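Local coordinates for protein endo-beta-1,4-glucanase (Cryptopygus antarcticus, PDB 5H4U) that hydrolyses internal beta-1,4-glucosidic linkages in carboxymethylcellulose, lichenan and barley beta-glucan as a secreted, cold-active family 45 cellulase, at residues A[85-90]-A[120-125]; A[104-109]-A[208-213]. One frame throughout, in Å; residues are numbered along the deposited sequence.

Contact 1 lies in the double-psi beta barrel of glycosyl hydrolase family 45, and contact 2 joins one of its strands to the segment that leads into helix 211-217; their centres are about 7 Å apart. Contact 1 pairs segments 85-90 and 120-125 of strands 85-94 and 120-128; contact 2 ties segment 104-109, which enters the neighbouring strand 106-111, to segment 208-213 by a disulfide. Strands 120-128 and 106-111 run antiparallel side by side: Met109 N lies 2.9 Å from Met121 O, a probable hydrogen bond. Along the chain the four segments alternate. Contact 1 is the nearer to catalysis, with the Ala90 side chain about 6 Å from that of Asp138, the inferred proton donor.

Contact 1 (A[85-90]-A[120-125]); sequences VGYGFA and KMIVQV
The Phe89 ring meets Gln124 at its edge, where CE1 lies 3.4 Å from OE1, near the ring plane; ring and amide planes stand 39° apart. That amide is held from outside the pair, OE1 by Ser217 and NE2 by the Cys219 carbonyl. The Tyr87 ring lies alongside Ile122, pointing the same way, with Ile122 CD1 approaching it obliquely, 3.7 Å from CE1 and 3.6 Å from OH. Ile122 CG1 sits anti to its own carbonyl carbon (chi1 -53°), which carries CD1 toward the phenol end and within 4.0 Å of Val85 CG1. An alanine in place of Tyr87 would probably leave Ile122 CD1 without its aromatic neighbour and open a gap beside Pro210 and Ile212. On the other face, extended Met121 runs past Gly86 and brings CE to 3.6 Å from Tyr87 O, while Ala90 CB meets Val123 CG2. Five backbone hydrogen bonds join the parallel strands, beginning with Gly86 N to Lys120 O at 2.9 Å. Alternate backbone groups thus pair here, while Tyr87, Phe89, Met121 and Val123 bond to flanking strands; the Met121 face is apolar, and the other mixes rings and Ile122 with the buried Gln124 amide.

Contact 2 (A[104-109]-A[208-213]); sequences CACYEM and RCPTIL
Cys106 and Cys209 join across this contact in a disulfide that fastens a strand of the double-psi beta barrel to the segment leading into helix 211-217. They lose more surface to the contact than any other residue of the two segments, and their CA atoms are 5.0 Å apart. Cys106 stands at the start of strand 106-111, its CB directed toward the partner segment; Cys209 follows strand 201-207, the antiparallel neighbour of that strand, so the bridge lies at the end of their pairing, where Cys106 still bonds to Val207 through the backbone. In each cysteine SG is anti to the carbonyl carbon and beside the backbone N. Cys106 SG and Cys209 SG are 2.0 Å apart. The C-S-S-C torsion is 101°, close to the perpendicular arrangement that disulfides favour. Leu213, in the first turn of the helix, reaches the bridge from the other end of its segment: CD1 lies 4.2 Å from Cys106 SG. Pro210 occupies the helix N-cap position, and Pro210 O accepts a 3.1 Å hydrogen bond from Leu213 N. Beyond the bridge, Gln124 of strand 120-128 touches both cysteine side chains, and Cys104 forms a second disulfide with Cys219, so two covalent links tie segment 104-109 to the C-terminal region. The Pro210 ring also borders the sulfur, with CD 3.9 Å from Cys106 SG.

Contact 1 (A[85-90]-A[120-125])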
ATOM      1  N   VAL A  85       9.846 -14.092   0.167  1.00  9.35           N
ATOM      2  CA  VAL A  85       8.761 -13.507  -0.601  1.00  9.09           C
ATOM      3  C   VAL A  85       8.359 -12.200   0.047  1.00  9.01           C
ATOM      4  O   VAL A  85       8.217 -12.125   1.275  1.00  8.90           O
ATOM      5  CB  VAL A  85       7.561 -14.459  -0.694  1.00  9.05           C
ATOM      6  CG1 VAL A  85       6.529 -13.904  -1.662  1.00  8.80           C
ATOM      7  CG2 VAL A  85       8.031 -15.824  -1.140  1.00  8.82           C
ATOM      8  N   GLY A  86       8.187 -11.166  -0.778  1.00  8.63           N
ATOM      9  CA  GLY A  86       7.657  -9.922  -0.286  1.00  8.16           C
ATOM     10  C   GLY A  86       6.149  -9.970  -0.129  1.00  8.53           C
ATOM     11  O   GLY A  86       5.446 -10.734  -0.799  1.00  8.34           O
ATOM     12  N   TYR A  87       5.657  -9.149   0.797  1.00  8.18           N
ATOM     13  CA  TYR A  87       4.235  -9.040   1.080  1.00  8.63           C
ATOM     14  C   TYR A  87       3.910  -7.590   1.375  1.00  8.43           C
ATOM     15  O   TYR A  87       4.728  -6.867   1.938  1.00  8.43           O
ATOM     16  CB  TYR A  87       3.805  -9.936   2.247  1.00  8.29           C
ATOM     17  CG  TYR A  87       3.754 -11.374   1.841  1.00  8.94           C
ATOM     18  CD1 TYR A  87       2.613 -11.910   1.286  1.00  8.73           C
ATOM     19  CD2 TYR A  87       4.870 -12.199   1.982  1.00  9.36           C
ATOM     20  CE1 TYR A  87       2.570 -13.226   0.893  1.00  8.90           C
ATOM     21  CE2 TYR A  87       4.839 -13.523   1.586  1.00  9.14           C
ATOM     22  CZ  TYR A  87       3.683 -14.027   1.045  1.00  9.26           C
ATOM     23  OH  TYR A  87       3.638 -15.342   0.641  1.00  9.75           O
ATOM     24  N   GLY A  88       2.737  -7.147   0.957  1.00  8.74           N
ATOM     25  CA  GLY A  88       2.376  -5.784   1.272  1.00  8.52           C
ATOM     26  C   GLY A  88       1.004  -5.432   0.760  1.00  8.37           C
ATOM     27  O   GLY A  88       0.207  -6.290   0.374  1.00  8.30           O
ATOM     28  N   PHE A  89       0.749  -4.140   0.779  1.00  8.47           N
ATOM     29  CA  PHE A  89      -0.504  -3.582   0.325  1.00  8.58           C
ATOM     30  C   PHE A  89      -0.205  -2.533  -0.739  1.00  8.22           C
ATOM     31  O   PHE A  89       0.899  -1.986  -0.812  1.00  7.98           O
ATOM     32  CB  PHE A  89      -1.282  -3.048   1.537  1.00  8.38           C
ATOM     33  CG  PHE A  89      -1.496  -4.102   2.596  1.00  8.46           C
ATOM     34  CD1 PHE A  89      -2.648  -4.876   2.602  1.00  8.54           C
ATOM     35  CD2 PHE A  89      -0.513  -4.373   3.541  1.00  8.64           C
ATOM     36  CE1 PHE A  89      -2.833  -5.872   3.544  1.00  9.25           C
ATOM     37  CE2 PHE A  89      -0.691  -5.372   4.489  1.00  8.68           C
ATOM     38  CZ  PHE A  89      -1.848  -6.120   4.495  1.00  9.43           C
ATOM     39  N   ALA A  90      -1.181  -2.291  -1.603  1.00  8.23           N
ATOM     40  CA  ALA A  90      -0.920  -1.419  -2.733  1.00  7.99           C
ATOM     41  C   ALA A  90      -2.198  -0.744  -3.204  1.00  8.43           C
ATOM     42  O   ALA A  90      -3.317  -1.204  -2.951  1.00  8.44           O
ATOM     43  CB  ALA A  90      -0.283  -2.185  -3.888  1.00  8.26           C
ATOM     44  N   LYS A 120       9.785 -11.822  -6.011  1.00  8.65           N
ATOM     45  CA  LYS A 120       8.358 -12.048  -6.001  1.00  8.73           C
ATOM     46  C   LYS A 120       7.752 -11.279  -4.841  1.00  8.91           C
ATOM     47  O   LYS A 120       8.171 -11.450  -3.691  1.00  8.80           O
ATOM     48  CB  LYS A 120       8.026 -13.523  -5.841  1.00  9.89           C
ATOM     49  CG  LYS A 120       8.222 -14.413  -7.026  1.00 11.26           C
ATOM     50  CD  LYS A 120       7.052 -15.402  -7.016  1.00 13.61           C
ATOM     51  CE  LYS A 120       7.425 -16.824  -7.430  1.00 16.03           C
ATOM     52  NZ  LYS A 120       6.891 -17.817  -6.435  1.00 16.48           N
ATOM     53  N   MET A 121       6.749 -10.462  -5.128  1.00  8.63           N
ATOM     54  CA  MET A 121       6.032  -9.792  -4.059  1.00  8.37           C
ATOM     55  C   MET A 121       4.539 -10.012  -4.233  1.00  8.95           C
ATOM     56  O   MET A 121       4.009  -9.924  -5.345  1.00  9.14           O
ATOM     57  CB  MET A 121       6.327  -8.307  -4.030  1.00  8.29           C
ATOM     58  CG  MET A 121       5.669  -7.619  -2.870  1.00  8.15           C
ATOM     59  SD  MET A 121       5.884  -5.836  -2.921  1.00  9.70           S
ATOM     60  CE  MET A 121       5.258  -5.398  -1.290  1.00  8.03           C
ATOM     61  N   ILE A 122       3.854 -10.248  -3.125  1.00  8.59           N
ATOM     62  CA  ILE A 122       2.420 -10.473  -3.126  1.00  8.40           C
ATOM     63  C   ILE A 122       1.789  -9.315  -2.373  1.00  8.51           C
ATOM     64  O   ILE A 122       2.157  -9.029  -1.220  1.00  8.41           O
ATOM     65  CB  ILE A 122       2.069 -11.826  -2.496  1.00  8.79           C
ATOM     66  CG1 ILE A 122       2.874 -12.924  -3.184  1.00  8.60           C
ATOM     67  CG2 ILE A 122       0.599 -12.113  -2.645  1.00  8.51           C
ATOM     68  CD1 ILE A 122       2.646 -14.291  -2.626  1.00  8.38           C
ATOM     69  N   VAL A 123       0.889  -8.603  -3.047  1.00  8.46           N
ATOM     70  CA  VAL A 123       0.241  -7.443  -2.451  1.00  8.64           C
ATOM     71  C   VAL A 123      -1.259  -7.676  -2.428  1.00  8.68           C
ATOM     72  O   VAL A 123      -1.825  -8.370  -3.284  1.00  8.83           O
ATOM     73  CB  VAL A 123       0.589  -6.118  -3.181  1.00  8.26           C
ATOM     74  CG1 VAL A 123       2.076  -5.870  -3.116  1.00  8.42           C
ATOM     75  CG2 VAL A 123       0.129  -6.152  -4.614  1.00  7.95           C
ATOM     76  N   GLN A 124      -1.899  -7.098  -1.421  1.00  8.77           N
ATOM     77  CA  GLN A 124      -3.334  -6.913  -1.421  1.00  8.39           C
ATOM     78  C   GLN A 124      -3.646  -5.462  -1.762  1.00  8.67           C
ATOM     79  O   GLN A 124      -3.048  -4.535  -1.198  1.00  8.72           O
ATOM     80  CB  GLN A 124      -3.959  -7.276  -0.084  1.00  8.54           C
ATOM     81  CG  GLN A 124      -5.485  -7.240  -0.168  1.00  9.45           C
ATOM     82  CD  GLN A 124      -6.159  -7.514   1.142  1.00  9.51           C
ATOM     83  OE1 GLN A 124      -5.564  -7.351   2.201  1.00  9.46           O
ATOM     84  NE2 GLN A 124      -7.426  -7.908   1.083  1.00 10.28           N
ATOM     85  N   VAL A 125      -4.578  -5.281  -2.691  1.00  8.36           N
ATOM     86  CA  VAL A 125      -4.966  -3.958  -3.143  1.00  8.17           C
ATOM     87  C   VAL A 125      -5.959  -3.400  -2.130  1.00  8.85           C
ATOM     88  O   VAL A 125      -6.975  -4.036  -1.820  1.00  8.58           O
ATOM     89  CB  VAL A 125      -5.566  -4.029  -4.552  1.00  9.01           C
ATOM     90  CG1 VAL A 125      -6.161  -2.685  -4.969  1.00  9.19           C
ATOM     91  CG2 VAL A 125      -4.534  -4.538  -5.544  1.00  8.40           C
TER

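Contact 2 (A[104-109]-A[208-213])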
ATOM      1  N   CYS A 104      -9.455  -5.287  -2.395  1.00  9.39           N
ATOM      2  CA  CYS A 104      -9.047  -6.435  -1.594  1.00  9.93           C
ATOM      3  C   CYS A 104      -8.701  -7.655  -2.431  1.00  9.36           C
ATOM      4  O   CYS A 104      -8.633  -8.763  -1.905  1.00  9.77           O
ATOM      5  CB  CYS A 104     -10.108  -6.777  -0.544  1.00  9.99           C
ATOM      6  SG  CYS A 104     -10.502  -5.312   0.401  1.00 10.15           S
ATOM      7  N   ALA A 105      -8.468  -7.475  -3.722  1.00  8.96           N
ATOM      8  CA  ALA A 105      -7.914  -8.545  -4.517  1.00  8.93           C
ATOM      9  C   ALA A 105      -6.411  -8.593  -4.303  1.00  9.05           C
ATOM     10  O   ALA A 105      -5.765  -7.573  -4.034  1.00  9.31           O
ATOM     11  CB  ALA A 105      -8.232  -8.347  -5.991  1.00  9.53           C
ATOM     12  N   CYS A 106      -5.858  -9.789  -4.397  1.00  8.84           N
ATOM     13  CA  CYS A 106      -4.424  -9.975  -4.267  1.00  9.20           C
ATOM     14  C   CYS A 106      -3.785 -10.326  -5.594  1.00  8.99           C
ATOM     15  O   CYS A 106      -4.346 -11.064  -6.413  1.00  9.04           O
ATOM     16  CB  CYS A 106      -4.070 -11.055  -3.250  1.00  9.67           C
ATOM     17  SG  CYS A 106      -4.406 -10.498  -1.608  1.00 12.00           S
ATOM     18  N   TYR A 107      -2.588  -9.819  -5.770  1.00  8.88           N
ATOM     19  CA  TYR A 107      -1.822 -10.084  -6.961  1.00  9.14           C
ATOM     20  C   TYR A 107      -0.431 -10.483  -6.504  1.00  9.21           C
ATOM     21  O   TYR A 107       0.087  -9.923  -5.532  1.00  8.90           O
ATOM     22  CB  TYR A 107      -1.826  -8.845  -7.879  1.00  8.87           C
ATOM     23  CG  TYR A 107      -3.238  -8.384  -8.222  1.00  9.28           C
ATOM     24  CD1 TYR A 107      -3.984  -7.648  -7.321  1.00  8.71           C
ATOM     25  CD2 TYR A 107      -3.830  -8.710  -9.441  1.00  9.54           C
ATOM     26  CE1 TYR A 107      -5.255  -7.257  -7.615  1.00  9.13           C
ATOM     27  CE2 TYR A 107      -5.105  -8.313  -9.744  1.00  9.31           C
ATOM     28  CZ  TYR A 107      -5.813  -7.582  -8.826  1.00  9.59           C
ATOM     29  OH  TYR A 107      -7.090  -7.146  -9.106  1.00 10.73           O
ATOM     30  N   GLU A 108       0.122 -11.523  -7.121  1.00  9.36           N
ATOM     31  CA  GLU A 108       1.533 -11.831  -6.955  1.00  9.51           C
ATOM     32  C   GLU A 108       2.275 -11.433  -8.222  1.00 10.20           C
ATOM     33  O   GLU A 108       1.844 -11.749  -9.338  1.00 10.81           O
ATOM     34  CB  GLU A 108       1.788 -13.290  -6.603  1.00  9.98           C
ATOM     35  CG  GLU A 108       2.368 -14.079  -7.716  1.00 10.57           C
ATOM     36  CD  GLU A 108       2.807 -15.463  -7.291  1.00 12.54           C
ATOM     37  OE1 GLU A 108       3.833 -15.889  -7.861  1.00 14.80           O
ATOM     38  OE2 GLU A 108       2.188 -16.091  -6.386  1.00 11.62           O
ATOM     39  N   MET A 109       3.349 -10.681  -8.046  1.00  9.71           N
ATOM     40  CA  MET A 109       4.096 -10.096  -9.142  1.00  9.92           C
ATOM     41  C   MET A 109       5.547 -10.544  -9.079  1.00  9.80           C
ATOM     42  O   MET A 109       6.124 -10.701  -7.991  1.00  9.38           O
ATOM     43  CB  MET A 109       3.969  -8.535  -9.135  1.00 10.15           C
ATOM     44  CG  MET A 109       4.115  -7.775  -7.771  1.00  9.87           C
ATOM     45  SD  MET A 109       3.516  -6.020  -7.832  1.00 10.75           S
ATOM     46  CE  MET A 109       4.727  -5.130  -6.929  1.00  9.28           C
ATOM     47  N   ARG A 208      -5.590 -15.928  -5.000  1.00  9.70           N
ATOM     48  CA  ARG A 208      -6.454 -15.861  -3.834  1.00 10.50           C
ATOM     49  C   ARG A 208      -5.653 -15.336  -2.642  1.00 11.32           C
ATOM     50  O   ARG A 208      -4.506 -15.743  -2.422  1.00 10.71           O
ATOM     51  CB  ARG A 208      -7.049 -17.234  -3.528  1.00 10.60           C
ATOM     52  CG  ARG A 208      -8.143 -17.189  -2.502  1.00 10.91           C
ATOM     53  CD  ARG A 208      -9.007 -18.426  -2.536  1.00 11.21           C
ATOM     54  NE  ARG A 208     -10.300 -18.151  -1.913  1.00 12.19           N
ATOM     55  CZ  ARG A 208     -11.428 -17.857  -2.564  1.00 12.36           C
ATOM     56  NH1 ARG A 208     -11.489 -17.829  -3.895  1.00 11.63           N
ATOM     57  NH2 ARG A 208     -12.518 -17.603  -1.869  1.00 13.16           N
ATOM     58  N   CYS A 209      -6.232 -14.386  -1.917  1.00 11.05           N
ATOM     59  CA  CYS A 209      -5.456 -13.623  -0.953  1.00 11.11           C
ATOM     60  C   CYS A 209      -4.941 -14.531   0.165  1.00 11.71           C
ATOM     61  O   CYS A 209      -5.727 -15.253   0.787  1.00 11.63           O
ATOM     62  CB  CYS A 209      -6.308 -12.488  -0.386  1.00 11.51           C
ATOM     63  SG  CYS A 209      -6.361 -10.930  -1.389  1.00 12.20           S
ATOM     64  N   PRO A 210      -3.644 -14.524   0.455  1.00 12.41           N
ATOM     65  CA  PRO A 210      -3.139 -15.345   1.562  1.00 11.84           C
ATOM     66  C   PRO A 210      -3.597 -14.797   2.905  1.00 11.61           C
ATOM     67  O   PRO A 210      -3.839 -13.601   3.062  1.00 10.84           O
ATOM     68  CB  PRO A 210      -1.621 -15.245   1.414  1.00 11.64           C
ATOM     69  CG  PRO A 210      -1.401 -13.907   0.735  1.00 11.47           C
ATOM     70  CD  PRO A 210      -2.596 -13.671  -0.145  1.00 11.24           C
ATOM     71  N   THR A 211      -3.713 -15.695   3.885  1.00 11.91           N
ATOM     72  CA  THR A 211      -4.117 -15.257   5.216  1.00 12.06           C
ATOM     73  C   THR A 211      -3.075 -14.374   5.874  1.00 11.90           C
ATOM     74  O   THR A 211      -3.411 -13.638   6.801  1.00 11.89           O
ATOM     75  CB  THR A 211      -4.382 -16.433   6.155  1.00 12.69           C
ATOM     76  OG1 THR A 211      -3.171 -17.177   6.334  1.00 13.17           O
ATOM     77  CG2 THR A 211      -5.468 -17.340   5.603  1.00 12.11           C
ATOM     78  N   ILE A 212      -1.814 -14.432   5.445  1.00 12.04           N
ATOM     79  CA  ILE A 212      -0.857 -13.553   6.097  1.00 12.18           C
ATOM     80  C   ILE A 212      -1.099 -12.093   5.735  1.00 11.73           C
ATOM     81  O   ILE A 212      -0.666 -11.201   6.469  1.00 12.02           O
ATOM     82  CB  ILE A 212       0.600 -13.989   5.843  1.00 11.88           C
ATOM     83  CG1 ILE A 212       1.482 -13.343   6.915  1.00 12.12           C
ATOM     84  CG2 ILE A 212       1.049 -13.743   4.410  1.00 11.34           C
ATOM     85  CD1 ILE A 212       2.872 -13.813   6.961  1.00 13.14           C
ATOM     86  N   LEU A 213      -1.803 -11.822   4.641  1.00 11.64           N
ATOM     87  CA  LEU A 213      -2.246 -10.469   4.327  1.00 11.40           C
ATOM     88  C   LEU A 213      -3.651 -10.198   4.878  1.00 11.08           C
ATOM     89  O   LEU A 213      -3.875  -9.196   5.564  1.00 10.97           O
ATOM     90  CB  LEU A 213      -2.201 -10.261   2.804  1.00 10.80           C
ATOM     91  CG  LEU A 213      -0.814 -10.035   2.189  1.00 10.06           C
ATOM     92  CD1 LEU A 213      -0.853 -10.048   0.660  1.00  9.08           C
ATOM     93  CD2 LEU A 213      -0.185  -8.735   2.696  1.00  9.45           C
TER